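Local coordinates for protein antitoxin HipB (Escherichia coli, PDB 4Z5H) that neutralises the toxin HipA as its homodimeric antitoxin and represses the hipBA operon by binding and bending operator DNA, at residues 33-37 with 38-42; 48-51 with 52-56. The protein carries 1 engineered substitution. All coordinates share one frame; numbering follows the deposited sequence.

Overall arrangement
Starting from the N terminus, helices 8-21 and 26-33 come first, and contact 1 then spans the turn out of helix 26-33 and the first turns of helix 37-45. Contact 2 lies further on, where the loop after helix 37-45 enters helix 52-61. The two are in series, neither enclosing the other, and each closes a short local turn at the start of a helix. Their centres are about 11 Å apart, and they meet where Thr39 CG2 packs on Thr54 CG2 at 3.7 Å, tying helix 37-45 to helix 52-61. Both face chain B of the operator, contact 1 holding the phosphate of DA14 and contact 2 that of DA13; contact 1 also reaches bases, and DA3 of chain C.

Contact 1: residues 33-37 with 38-42; sequences IGIKQ and ATISN. With nucleotides of chain B; nucleotides of chain C.
Lys36 and Thr39 stand side by side at the start of helix 37-45 and share one phosphate oxygen, OP2 of DA14 of chain B. Thr39 OG1 donates to this OP2 at 2.7 Å, while the backbone N of Lys36 reaches the same OP2 at 3.4 Å, a weak but nearly straight bond. From there the lysine chain enters the major groove: CG passes the DA14 phosphate, CD lies near C8 of DA14 and N7 of DG15 of chain B, and CE near that same N7. A bend at chi3 (72°) brings Lys36 NZ to O6 of DG15 at 2.8 Å, with a weaker bond to N7 of the same guanine; a second guanine O6 also accepts from this ammonium. Gln37 reads the other strand. Its amide meets the major-groove edge of DA3 of chain C in the classic two-bond pattern, both bonds fairly straight (158° and 166°): OE1 accepts from N6 at 3.0 Å and NE2 donates to N7 at 3.1 Å. Such a glutamine at the head of the recognition helix is familiar from the lambda and 434 repressors, and here 33-42 runs from the turn of the helix-turn-helix motif into that helix. Gln26 OE1 of helix 26-33 also accepts from NE2, which would help fix the amide's rotation. One turn along, Ser41 OG donates to OP2 of DA3 of chain C at 2.7 Å, and its backbone N bonds to Gln37 O at 3.0 Å. Lys36 occupies the N-cap, its O taking weak bonds from Thr39 N and Ile40 N. Further back, Ile35 turns its CD1 inward, across Ile40 CG1 at 3.9 Å, and Ile40 packs on Leu29 and Ala30. Gly34, with positive phi, completes the Schellman motif that ends helix 26-33.

Contact 2: residues 48-51 with 52-56; sequences DNTT and LTTFF. With nucleotides of chain B.
OP1 of DA13 of chain B is held by three donors from Thr51 and Thr54. Thr54 OG1 gives the shortest bond to this oxygen, 2.5 Å. Thr51 OG1 donates to the same OP1 at 2.9 Å. The backbone N of Thr51 adds a third, fairly straight bond to it at 3.2 Å. The two hydroxyls converge on OP1 from side chains that cross at about a right angle. Thr51 OG1 has a second job: placed between its backbone N and carbonyl carbon (chi1 69°), it accepts from Thr54 N at 3.2 Å. That is the N-cap bond of helix 52-61, so one hydroxyl both caps the helix and binds DNA. In this Cro/C1-type domain, helix 52-61 follows the recognition helix 37-45 and its N terminus faces the DNA backbone; the partial positive charge there would be expected to strengthen the hold on the phosphate. Phe55 N donates to Thr51 O at 3.1 Å. Next to the capping pair, Thr50 CG2 lies across Thr54 CG2 at 3.8 Å, and Thr50 also packs on Asn42 and Phe43 of helix 37-45. The ring end of Phe55 leads away from the cap and packs on Leu11 and Met15 of helix 8-21. At the dimer interface, Thr53 OG1 is hydrogen-bonded to Asp48 O of the second subunit, while Leu52 packs on Phe43 of that subunit.

Contact 1: residues 33-37 with 38-42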
loop_
_atom_site.group_PDB
_atom_site.type_symbol
_atom_site.label_atom_id
_atom_site.label_comp_id
_atom_site.label_asym_id
_atom_site.label_seq_id
_atom_site.Cartn_x
_atom_site.Cartn_y
_atom_site.Cartn_z
ATOM N N ILE A 33 1.799 -5.250 -17.026
ATOM C CA ILE A 33 0.600 -4.954 -16.263
ATOM C C ILE A 33 -0.369 -3.971 -16.911
ATOM O O ILE A 33 -1.336 -3.594 -16.310
ATOM C CB ILE A 33 0.934 -4.489 -14.833
ATOM C CG1 ILE A 33 1.770 -3.217 -14.857
ATOM C CG2 ILE A 33 1.624 -5.595 -14.061
ATOM C CD1 ILE A 33 2.148 -2.726 -13.488
ATOM N N GLY A 34 -0.102 -3.584 -18.141
ATOM C CA GLY A 34 -0.932 -2.628 -18.833
ATOM C C GLY A 34 -1.112 -1.232 -18.281
ATOM O O GLY A 34 -2.193 -0.710 -18.282
ATOM N N ILE A 35 -0.032 -0.614 -17.840
ATOM C CA ILE A 35 -0.054 0.766 -17.403
ATOM C C ILE A 35 1.098 1.502 -18.067
ATOM O O ILE A 35 1.931 0.890 -18.683
ATOM C CB ILE A 35 0.007 0.933 -15.875
ATOM C CG1 ILE A 35 1.386 0.558 -15.338
ATOM C CG2 ILE A 35 -1.107 0.171 -15.197
ATOM C CD1 ILE A 35 1.559 0.828 -13.870
ATOM N N LYS A 36 1.103 2.815 -17.960
ATOM C CA LYS A 36 2.173 3.613 -18.522
ATOM C C LYS A 36 3.495 3.504 -17.759
ATOM O O LYS A 36 3.510 3.435 -16.554
ATOM C CB LYS A 36 1.746 5.063 -18.625
ATOM C CG LYS A 36 0.510 5.266 -19.473
ATOM C CD LYS A 36 0.230 6.734 -19.669
ATOM C CE LYS A 36 1.232 7.354 -20.615
ATOM N NZ LYS A 36 1.300 8.807 -20.396
ATOM N N GLN A 37 4.587 3.557 -18.507
ATOM C CA GLN A 37 5.927 3.619 -17.964
ATOM C C GLN A 37 6.045 4.880 -17.128
ATOM O O GLN A 37 6.646 4.879 -16.086
ATOM C CB GLN A 37 6.959 3.624 -19.089
ATOM C CG GLN A 37 8.373 3.955 -18.659
ATOM C CD GLN A 37 8.694 5.431 -18.738
ATOM O OE1 GLN A 37 8.387 6.071 -19.697
ATOM N NE2 GLN A 37 9.303 5.959 -17.715
ATOM N N ALA A 38 5.401 5.934 -17.590
ATOM C CA ALA A 38 5.424 7.210 -16.920
ATOM C C ALA A 38 4.837 7.069 -15.522
ATOM O O ALA A 38 5.309 7.662 -14.602
ATOM C CB ALA A 38 4.666 8.248 -17.714
ATOM N N THR A 39 3.812 6.249 -15.403
ATOM C CA THR A 39 3.167 5.984 -14.132
ATOM C C THR A 39 4.125 5.312 -13.143
ATOM O O THR A 39 4.188 5.673 -11.991
ATOM C CB THR A 39 1.917 5.108 -14.316
ATOM O OG1 THR A 39 1.008 5.748 -15.200
ATOM C CG2 THR A 39 1.243 4.828 -12.979
ATOM N N ILE A 40 4.879 4.343 -13.622
ATOM C CA ILE A 40 5.877 3.708 -12.787
ATOM C C ILE A 40 6.947 4.726 -12.360
ATOM O O ILE A 40 7.367 4.751 -11.226
ATOM C CB ILE A 40 6.491 2.457 -13.450
ATOM C CG1 ILE A 40 5.428 1.371 -13.641
ATOM C CG2 ILE A 40 7.662 1.940 -12.641
ATOM C CD1 ILE A 40 5.924 0.147 -14.351
ATOM N N SER A 41 7.355 5.583 -13.277
ATOM C CA SER A 41 8.329 6.597 -12.936
ATOM C C SER A 41 7.746 7.524 -11.848
ATOM O O SER A 41 8.412 7.854 -10.904
ATOM C CB SER A 41 8.771 7.378 -14.168
ATOM O OG SER A 41 9.510 8.504 -13.822
ATOM N N ASN A 42 6.492 7.901 -11.985
ATOM C CA ASN A 42 5.857 8.735 -10.984
ATOM C C ASN A 42 5.790 8.030 -9.627
ATOM O O ASN A 42 6.010 8.657 -8.633
ATOM C CB ASN A 42 4.478 9.237 -11.412
ATOM C CG ASN A 42 3.874 10.229 -10.422
ATOM O OD1 ASN A 42 4.225 11.386 -10.403
ATOM N ND2 ASN A 42 2.983 9.755 -9.585
ATOM P P DA B 14 -2.608 4.248 -16.248
ATOM O OP1 DA B 14 -2.891 2.849 -15.894
ATOM O OP2 DA B 14 -1.214 4.719 -16.274
ATOM O "O5'" DA B 14 -3.238 4.590 -17.667
ATOM C "C5'" DA B 14 -4.635 4.374 -17.932
ATOM C "C4'" DA B 14 -5.136 5.334 -18.984
ATOM O "O4'" DA B 14 -5.099 6.677 -18.464
ATOM C "C3'" DA B 14 -4.314 5.387 -20.267
ATOM O "O3'" DA B 14 -4.796 4.477 -21.254
ATOM C "C2'" DA B 14 -4.577 6.787 -20.776
ATOM C "C1'" DA B 14 -4.854 7.596 -19.517
ATOM N N9 DA B 14 -3.767 8.481 -19.106
ATOM C C8 DA B 14 -2.683 8.203 -18.312
ATOM N N7 DA B 14 -1.889 9.228 -18.123
ATOM C C5 DA B 14 -2.489 10.250 -18.843
ATOM C C6 DA B 14 -2.139 11.594 -19.050
ATOM N N6 DA B 14 -1.058 12.166 -18.522
ATOM N N1 DA B 14 -2.954 12.342 -19.820
ATOM C C2 DA B 14 -4.039 11.770 -20.349
ATOM N N3 DA B 14 -4.471 10.519 -20.234
ATOM C C4 DA B 14 -3.644 9.803 -19.456
ATOM P P DA C 3 13.212 7.769 -13.592
ATOM O OP1 DA C 3 14.224 7.290 -12.693
ATOM O OP2 DA C 3 11.854 7.273 -13.463
ATOM O "O5'" DA C 3 13.177 9.346 -13.545
ATOM C "C5'" DA C 3 14.345 10.112 -13.875
ATOM C "C4'" DA C 3 14.000 11.314 -14.722
ATOM O "O4'" DA C 3 13.608 10.913 -16.052
ATOM C "C3'" DA C 3 12.880 12.211 -14.195
ATOM O "O3'" DA C 3 13.320 13.556 -14.342
ATOM C "C2'" DA C 3 11.710 11.878 -15.096
ATOM C "C1'" DA C 3 12.392 11.524 -16.402
ATOM N N9 DA C 3 11.661 10.593 -17.252
ATOM C C8 DA C 3 11.024 9.440 -16.880
ATOM N N7 DA C 3 10.460 8.805 -17.875
ATOM C C5 DA C 3 10.765 9.580 -18.983
ATOM C C6 DA C 3 10.458 9.447 -20.349
ATOM N N6 DA C 3 9.745 8.443 -20.855
ATOM N N1 DA C 3 10.900 10.407 -21.184
ATOM C C2 DA C 3 11.614 11.414 -20.680
ATOM N N3 DA C 3 11.955 11.657 -19.421
ATOM C C4 DA C 3 11.500 10.687 -18.612
ATOM P P DG B 15 -3.840 4.003 -22.435
ATOM O OP1 DG B 15 -4.349 2.725 -22.935
ATOM O OP2 DG B 15 -2.438 4.092 -21.969
ATOM O "O5'" DG B 15 -3.988 5.145 -23.529
ATOM C "C5'" DG B 15 -5.268 5.661 -23.923
ATOM C "C4'" DG B 15 -5.092 6.904 -24.763
ATOM O "O4'" DG B 15 -4.949 8.045 -23.901
ATOM C "C3'" DG B 15 -3.852 6.926 -25.645
ATOM O "O3'" DG B 15 -4.077 6.399 -26.950
ATOM C "C2'" DG B 15 -3.590 8.405 -25.805
ATOM C "C1'" DG B 15 -4.071 8.991 -24.490
ATOM N N9 DG B 15 -3.001 9.265 -23.542
ATOM C C8 DG B 15 -2.470 8.405 -22.614
ATOM N N7 DG B 15 -1.523 8.945 -21.900
ATOM C C5 DG B 15 -1.407 10.232 -22.400
ATOM C C6 DG B 15 -0.536 11.283 -22.031
ATOM O O6 DG B 15 0.332 11.291 -21.159
ATOM N N1 DG B 15 -0.754 12.420 -22.799
ATOM C C2 DG B 15 -1.690 12.531 -23.793
ATOM N N2 DG B 15 -1.748 13.712 -24.418
ATOM N N3 DG B 15 -2.501 11.555 -24.154
ATOM C C4 DG B 15 -2.306 10.442 -23.420
#

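Contact 2: residues 48-51 with 52-56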
loop_
_atom_site.group_PDB
_atom_site.type_symbol
_atom_site.label_atom_id
_atom_site.label_comp_id
_atom_site.label_asym_id
_atom_site.label_seq_id
_atom_site.Cartn_x
_atom_site.Cartn_y
_atom_site.Cartn_z
ATOM N N ASP A 48 3.604 9.651 -3.084
ATOM C CA ASP A 48 2.644 10.041 -2.067
ATOM C C ASP A 48 1.187 10.053 -2.544
ATOM O O ASP A 48 0.322 9.626 -1.830
ATOM C CB ASP A 48 2.983 11.421 -1.517
ATOM C CG ASP A 48 4.014 11.388 -0.431
ATOM O OD1 ASP A 48 4.408 10.330 0.019
ATOM O OD2 ASP A 48 4.435 12.452 -0.022
ATOM N N ASN A 49 0.937 10.530 -3.748
ATOM C CA ASN A 49 -0.415 10.583 -4.271
ATOM C C ASN A 49 -0.756 9.460 -5.240
ATOM O O ASN A 49 -1.792 9.477 -5.848
ATOM C CB ASN A 49 -0.735 11.956 -4.848
ATOM C CG ASN A 49 -0.589 13.060 -3.833
ATOM O OD1 ASN A 49 0.099 14.015 -4.066
ATOM N ND2 ASN A 49 -1.236 12.922 -2.713
ATOM N N THR A 50 0.144 8.498 -5.362
ATOM C CA THR A 50 -0.072 7.300 -6.143
ATOM C C THR A 50 -1.253 6.475 -5.586
ATOM O O THR A 50 -1.417 6.355 -4.409
ATOM C CB THR A 50 1.205 6.440 -6.149
ATOM O OG1 THR A 50 2.229 7.131 -6.848
ATOM C CG2 THR A 50 0.971 5.126 -6.830
ATOM N N THR A 51 -2.086 5.963 -6.466
ATOM C CA THR A 51 -3.229 5.162 -6.068
ATOM C C THR A 51 -2.898 3.735 -5.619
ATOM O O THR A 51 -1.922 3.155 -6.038
ATOM C CB THR A 51 -4.301 5.096 -7.165
ATOM O OG1 THR A 51 -3.816 4.344 -8.273
ATOM C CG2 THR A 51 -4.722 6.484 -7.593
ATOM N N LEU A 52 -3.764 3.176 -4.801
ATOM C CA LEU A 52 -3.601 1.837 -4.295
ATOM C C LEU A 52 -3.587 0.854 -5.477
ATOM O O LEU A 52 -2.848 -0.088 -5.458
ATOM C CB LEU A 52 -4.682 1.481 -3.280
ATOM C CG LEU A 52 -4.572 2.100 -1.889
ATOM C CD1 LEU A 52 -5.598 1.592 -0.918
ATOM C CD2 LEU A 52 -3.182 1.928 -1.316
ATOM N N THR A 53 -4.409 1.118 -6.485
ATOM C CA THR A 53 -4.487 0.277 -7.660
ATOM C C THR A 53 -3.147 0.230 -8.398
ATOM O O THR A 53 -2.684 -0.820 -8.754
ATOM C CB THR A 53 -5.598 0.753 -8.625
ATOM O OG1 THR A 53 -6.869 0.523 -8.032
ATOM C CG2 THR A 53 -5.540 0.020 -9.934
ATOM N N THR A 54 -2.529 1.377 -8.583
ATOM C CA THR A 54 -1.234 1.409 -9.221
ATOM C C THR A 54 -0.229 0.611 -8.388
ATOM O O THR A 54 0.491 -0.190 -8.922
ATOM C CB THR A 54 -0.747 2.846 -9.439
ATOM O OG1 THR A 54 -1.556 3.476 -10.428
ATOM C CG2 THR A 54 0.691 2.862 -9.880
ATOM N N PHE A 55 -0.258 0.783 -7.077
ATOM C CA PHE A 55 0.670 0.095 -6.210
ATOM C C PHE A 55 0.528 -1.425 -6.350
ATOM O O PHE A 55 1.501 -2.091 -6.580
ATOM C CB PHE A 55 0.417 0.531 -4.765
ATOM C CG PHE A 55 0.947 -0.411 -3.719
ATOM C CD1 PHE A 55 2.253 -0.850 -3.742
ATOM C CD2 PHE A 55 0.127 -0.853 -2.708
ATOM C CE1 PHE A 55 2.728 -1.699 -2.777
ATOM C CE2 PHE A 55 0.594 -1.710 -1.732
ATOM C CZ PHE A 55 1.899 -2.132 -1.770
ATOM N N PHE A 56 -0.689 -1.947 -6.275
ATOM C CA PHE A 56 -0.894 -3.381 -6.383
ATOM C C PHE A 56 -0.493 -3.980 -7.731
ATOM O O PHE A 56 0.015 -5.054 -7.785
ATOM C CB PHE A 56 -2.273 -3.827 -5.897
ATOM C CG PHE A 56 -2.375 -3.911 -4.405
ATOM C CD1 PHE A 56 -1.869 -4.997 -3.721
ATOM C CD2 PHE A 56 -2.927 -2.879 -3.682
ATOM C CE1 PHE A 56 -1.931 -5.059 -2.349
ATOM C CE2 PHE A 56 -2.999 -2.934 -2.305
ATOM C CZ PHE A 56 -2.495 -4.017 -1.636
ATOM P P DA B 13 -1.419 7.049 -10.361
ATOM O OP1 DA B 13 -1.757 5.842 -9.617
ATOM O OP2 DA B 13 -0.026 7.441 -10.508
ATOM O "O5'" DA B 13 -2.063 6.949 -11.805
ATOM C "C5'" DA B 13 -3.426 6.544 -11.983
ATOM C "C4'" DA B 13 -3.819 6.692 -13.434
ATOM O "O4'" DA B 13 -3.965 8.090 -13.756
ATOM C "C3'" DA B 13 -2.801 6.121 -14.427
ATOM O "O3'" DA B 13 -3.446 5.169 -15.268
ATOM C "C2'" DA B 13 -2.316 7.331 -15.202
ATOM C "C1'" DA B 13 -3.469 8.300 -15.056
ATOM N N9 DA B 13 -3.086 9.702 -15.175
ATOM C C8 DA B 13 -1.960 10.309 -14.686
ATOM N N7 DA B 13 -1.880 11.584 -14.972
ATOM C C5 DA B 13 -3.030 11.833 -15.704
ATOM C C6 DA B 13 -3.535 12.996 -16.307
ATOM N N6 DA B 13 -2.925 14.179 -16.257
ATOM N N1 DA B 13 -4.706 12.903 -16.970
ATOM C C2 DA B 13 -5.318 11.716 -17.022
ATOM N N3 DA B 13 -4.946 10.552 -16.496
ATOM C C4 DA B 13 -3.779 10.680 -15.844
ATOM P P DA B 12 0.276 13.234 -8.794
ATOM O OP1 DA B 12 1.258 12.508 -7.989
ATOM O OP2 DA B 12 0.709 13.990 -9.969
ATOM O "O5'" DA B 12 -0.814 12.169 -9.225
ATOM C "C5'" DA B 12 -1.726 11.625 -8.264
ATOM C "C4'" DA B 12 -2.471 10.459 -8.864
ATOM O "O4'" DA B 12 -3.492 10.951 -9.751
ATOM C "C3'" DA B 12 -1.614 9.533 -9.715
ATOM O "O3'" DA B 12 -2.182 8.233 -9.708
ATOM C "C2'" DA B 12 -1.719 10.148 -11.096
ATOM C "C1'" DA B 12 -3.118 10.747 -11.102
ATOM N N9 DA B 12 -3.211 12.036 -11.775
ATOM C C8 DA B 12 -2.312 13.071 -11.762
ATOM N N7 DA B 12 -2.705 14.121 -12.436
ATOM C C5 DA B 12 -3.954 13.758 -12.916
ATOM C C6 DA B 12 -4.895 14.435 -13.702
ATOM N N6 DA B 12 -4.720 15.673 -14.164
ATOM N N1 DA B 12 -6.039 13.786 -14.006
ATOM C C2 DA B 12 -6.219 12.548 -13.534
ATOM N N3 DA B 12 -5.410 11.808 -12.786
ATOM C C4 DA B 12 -4.281 12.479 -12.508
#